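Local coordinates for protein putative acetyltransferase Ta0821 (Thermoplasma acidophilum DSM 1728, PDB 3C26) that probably transfers acyl groups, most likely acetyl from acetyl-CoA, as a member of the GNAT family of acetyltransferases, at residues I19-S24 against R91-Y96. Residues are numbered along the deposited sequence; the frame is centred on the assembly and turned at random.
With NO3 (nitrate ion), chain B.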
ATOM      1  N   ILE A  19     -28.360  -5.731   2.499  1.00 22.08           N
ATOM      2  CA  ILE A  19     -27.085  -6.262   2.080  1.00 22.47           C
ATOM      3  C   ILE A  19     -26.262  -5.224   1.308  1.00 22.69           C
ATOM      4  O   ILE A  19     -25.043  -5.141   1.451  1.00 21.12           O
ATOM      5  CB  ILE A  19     -27.224  -7.561   1.234  1.00 22.37           C
ATOM      6  CG1 ILE A  19     -27.683  -8.728   2.146  1.00 24.25           C
ATOM      7  CG2 ILE A  19     -25.884  -7.866   0.566  1.00 21.73           C
ATOM      8  CD1 ILE A  19     -28.084 -10.089   1.417  1.00 21.65           C
ATOM      9  N   LYS A  20     -26.962  -4.431   0.512  1.00 22.19           N
ATOM     10  CA  LYS A  20     -26.311  -3.414  -0.330  1.00 22.25           C
ATOM     11  C   LYS A  20     -25.615  -2.351   0.470  1.00 22.33           C
ATOM     12  O   LYS A  20     -24.750  -1.682  -0.063  1.00 21.60           O
ATOM     13  CB  LYS A  20     -27.294  -2.691  -1.263  1.00 22.79           C
ATOM     14  CG  LYS A  20     -27.651  -3.369  -2.569  1.00 25.41           C
ATOM     15  CD  LYS A  20     -29.047  -2.854  -2.918  1.00 28.57           C
ATOM     16  CE  LYS A  20     -29.559  -3.188  -4.270  1.00 31.55           C
ATOM     17  NZ  LYS A  20     -31.026  -2.645  -4.382  1.00 30.81           N
ATOM     18  N   THR A  21     -25.991  -2.202   1.736  1.00 22.33           N
ATOM     19  CA  THR A  21     -25.352  -1.223   2.657  1.00 21.95           C
ATOM     20  C   THR A  21     -24.163  -1.780   3.465  1.00 21.66           C
ATOM     21  O   THR A  21     -23.456  -1.064   4.187  1.00 20.96           O
ATOM     22  CB  THR A  21     -26.348  -0.677   3.653  1.00 23.11           C
ATOM     23  OG1 THR A  21     -26.738  -1.730   4.549  1.00 24.32           O
ATOM     24  CG2 THR A  21     -27.576  -0.046   2.906  1.00 21.45           C
ATOM     25  N   PHE A  22     -23.928  -3.066   3.314  1.00 20.88           N
ATOM     26  CA  PHE A  22     -22.816  -3.746   4.010  1.00 21.06           C
ATOM     27  C   PHE A  22     -21.459  -3.394   3.336  1.00 21.81           C
ATOM     28  O   PHE A  22     -21.396  -3.131   2.121  1.00 19.71           O
ATOM     29  CB  PHE A  22     -22.999  -5.279   3.949  1.00 21.15           C
ATOM     30  CG  PHE A  22     -24.166  -5.851   4.768  1.00 19.49           C
ATOM     31  CD1 PHE A  22     -25.101  -5.054   5.364  1.00 17.37           C
ATOM     32  CD2 PHE A  22     -24.335  -7.227   4.866  1.00 18.76           C
ATOM     33  CE1 PHE A  22     -26.196  -5.616   6.039  1.00 20.89           C
ATOM     34  CE2 PHE A  22     -25.363  -7.765   5.569  1.00 18.34           C
ATOM     35  CZ  PHE A  22     -26.319  -6.960   6.143  1.00 19.28           C
ATOM     36  N   THR A  23     -20.383  -3.384   4.129  1.00 23.01           N
ATOM     37  CA  THR A  23     -19.019  -3.198   3.593  1.00 24.45           C
ATOM     38  C   THR A  23     -18.046  -4.276   4.069  1.00 22.76           C
ATOM     39  O   THR A  23     -18.229  -4.912   5.095  1.00 20.46           O
ATOM     40  CB  THR A  23     -18.380  -1.829   3.983  1.00 24.47           C
ATOM     41  OG1 THR A  23     -18.204  -1.748   5.400  1.00 31.84           O
ATOM     42  CG2 THR A  23     -19.272  -0.624   3.534  1.00 28.98           C
ATOM     43  N   SER A  24     -17.006  -4.458   3.266  1.00 22.63           N
ATOM     44  CA  SER A  24     -15.882  -5.343   3.598  1.00 23.21           C
ATOM     45  C   SER A  24     -15.020  -4.794   4.734  1.00 23.43           C
ATOM     46  O   SER A  24     -14.184  -5.509   5.286  1.00 23.85           O
ATOM     47  CB  SER A  24     -14.978  -5.540   2.388  1.00 24.16           C
ATOM     48  OG  SER A  24     -14.392  -4.325   2.006  1.00 22.14           O
ATOM     49  N   ARG A  91     -18.919  -9.398   4.309  1.00 21.81           N
ATOM     50  CA  ARG A  91     -19.362  -8.016   4.576  1.00 21.10           C
ATOM     51  C   ARG A  91     -20.246  -7.946   5.790  1.00 21.47           C
ATOM     52  O   ARG A  91     -20.932  -8.886   6.145  1.00 21.61           O
ATOM     53  CB  ARG A  91     -20.070  -7.431   3.348  1.00 21.08           C
ATOM     54  CG  ARG A  91     -19.099  -7.233   2.200  1.00 21.62           C
ATOM     55  CD  ARG A  91     -19.741  -6.575   0.983  1.00 21.39           C
ATOM     56  NE  ARG A  91     -18.759  -6.341  -0.067  1.00 20.95           N
ATOM     57  CZ  ARG A  91     -18.947  -5.552  -1.124  1.00 18.07           C
ATOM     58  NH1 ARG A  91     -20.099  -4.931  -1.321  1.00 19.79           N
ATOM     59  NH2 ARG A  91     -17.963  -5.337  -1.969  1.00 20.74           N
ATOM     60  N   VAL A  92     -20.161  -6.806   6.456  1.00 21.33           N
ATOM     61  CA  VAL A  92     -20.928  -6.536   7.644  1.00 21.26           C
ATOM     62  C   VAL A  92     -21.607  -5.150   7.505  1.00 22.13           C
ATOM     63  O   VAL A  92     -21.137  -4.206   6.802  1.00 20.73           O
ATOM     64  CB  VAL A  92     -20.059  -6.587   8.942  1.00 21.37           C
ATOM     65  CG1 VAL A  92     -19.252  -7.950   9.043  1.00 19.08           C
ATOM     66  CG2 VAL A  92     -19.108  -5.365   9.031  1.00 22.61           C
ATOM     67  N   HIS A  93     -22.745  -5.073   8.167  1.00 22.49           N
ATOM     68  CA  HIS A  93     -23.440  -3.820   8.304  1.00 24.28           C
ATOM     69  C   HIS A  93     -22.476  -2.845   9.018  1.00 24.61           C
ATOM     70  O   HIS A  93     -21.756  -3.225   9.919  1.00 23.30           O
ATOM     71  CB  HIS A  93     -24.715  -3.998   9.115  1.00 25.70           C
ATOM     72  CG  HIS A  93     -25.423  -2.703   9.348  1.00 30.15           C
ATOM     73  ND1 HIS A  93     -25.086  -1.845  10.373  1.00 31.50           N
ATOM     74  CD2 HIS A  93     -26.384  -2.074   8.629  1.00 37.32           C
ATOM     75  CE1 HIS A  93     -25.853  -0.771  10.308  1.00 37.39           C
ATOM     76  NE2 HIS A  93     -26.648  -0.881   9.258  1.00 37.55           N
ATOM     77  N   PRO A  94     -22.466  -1.570   8.625  1.00 25.79           N
ATOM     78  CA  PRO A  94     -21.421  -0.684   9.139  1.00 26.69           C
ATOM     79  C   PRO A  94     -21.439  -0.423  10.641  1.00 26.42           C
ATOM     80  O   PRO A  94     -20.411  -0.101  11.228  1.00 27.03           O
ATOM     81  CB  PRO A  94     -21.629   0.591   8.346  1.00 27.04           C
ATOM     82  CG  PRO A  94     -22.384   0.185   7.191  1.00 27.65           C
ATOM     83  CD  PRO A  94     -23.266  -0.917   7.597  1.00 26.14           C
ATOM     84  N   GLU A  95     -22.584  -0.633  11.254  1.00 26.07           N
ATOM     85  CA  GLU A  95     -22.732  -0.513  12.739  1.00 26.48           C
ATOM     86  C   GLU A  95     -22.007  -1.607  13.497  1.00 26.20           C
ATOM     87  O   GLU A  95     -21.823  -1.520  14.704  1.00 24.57           O
ATOM     88  CB  GLU A  95     -24.209  -0.611  13.141  1.00 27.46           C
ATOM     89  CG  GLU A  95     -25.007   0.543  12.719  1.00 31.79           C
ATOM     90  CD  GLU A  95     -24.932   1.654  13.721  1.00 39.51           C
ATOM     91  OE1 GLU A  95     -25.530   1.486  14.824  1.00 43.44           O
ATOM     92  OE2 GLU A  95     -24.292   2.694  13.401  1.00 43.11           O
ATOM     93  N   TYR A  96     -21.576  -2.643  12.778  1.00 24.65           N
ATOM     94  CA  TYR A  96     -21.014  -3.831  13.439  1.00 25.47           C
ATOM     95  C   TYR A  96     -19.519  -3.994  13.191  1.00 27.44           C
ATOM     96  O   TYR A  96     -18.898  -5.019  13.501  1.00 27.81           O
ATOM     97  CB  TYR A  96     -21.728  -5.090  12.954  1.00 25.21           C
ATOM     98  CG  TYR A  96     -23.184  -5.207  13.360  1.00 24.46           C
ATOM     99  CD1 TYR A  96     -24.181  -4.432  12.753  1.00 25.32           C
ATOM    100  CD2 TYR A  96     -23.575  -6.108  14.350  1.00 25.96           C
ATOM    101  CE1 TYR A  96     -25.512  -4.566  13.132  1.00 25.18           C
ATOM    102  CE2 TYR A  96     -24.896  -6.231  14.721  1.00 25.70           C
ATOM    103  CZ  TYR A  96     -25.857  -5.471  14.111  1.00 24.85           C
ATOM    104  OH  TYR A  96     -27.186  -5.631  14.508  1.00 26.78           O
TER
HETATM  105  N   NO3 B 266     -15.455  -7.710  -0.649  1.00 25.36           N
HETATM  106  O1  NO3 B 266     -16.593  -8.054   0.026  1.00 26.16           O
HETATM  107  O2  NO3 B 266     -15.345  -6.473  -1.195  1.00 27.41           O
HETATM  108  O3  NO3 B 266     -14.398  -8.566  -0.705  1.00 25.36           O
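T23 and V92 pair through two backbone hydrogen bonds, T23 N to V92 O at 2.9 Å and V92 N to T23 O at 3.0 Å. With N-H...O angles of 161° and 168°, they define a single antiparallel bridge of the hydrogen-bonded type, by which the loop between helices 16-19 and 31-40 of the GNAT fold is tied to the end of strand 85-92.

F22, just before the bridge, carries the apolar part. One face of its ring lies against the backbone of H93, whose N stands above the plane toward the rim, and CD1 comes within 3.6 Å of H93 CA. A type I turn from I19 to F22, closed by F22 N to I19 O, brings I19 CA over the ring centre on the opposite face. With F22 CG anti to the carbonyl carbon (chi1 -69°), the phenyl is directed between I19 CA and H93. The F22 and H93 side chains cross nearly at right angles, and F22 CE1 lies 3.8 Å from H93 CB, toward the edge of the imidazole and near its plane. At the outer end of the contact, the CG and CD atoms of P94 pack on T21 O, with P94 CD 3.4 Å from that oxygen.

R91 begins beside F22, the two CB atoms 3.7 Å apart, and then extends from CG to NE past S24 N. Its NH1 forms a salt bridge with D50 of helix 45-58. D46 and Y36 hydrogen-bond S24 OG, linking the loop to neighbouring helices. The R91 guanidinium also holds a nitrate, probably from the crystallisation liquor, in two-pronged fashion: R91 NE reaches O1 at 2.8 Å and R91 NH2 reaches O2 at 3.0 Å, with the nitrate nitrogen in the guanidinium plane.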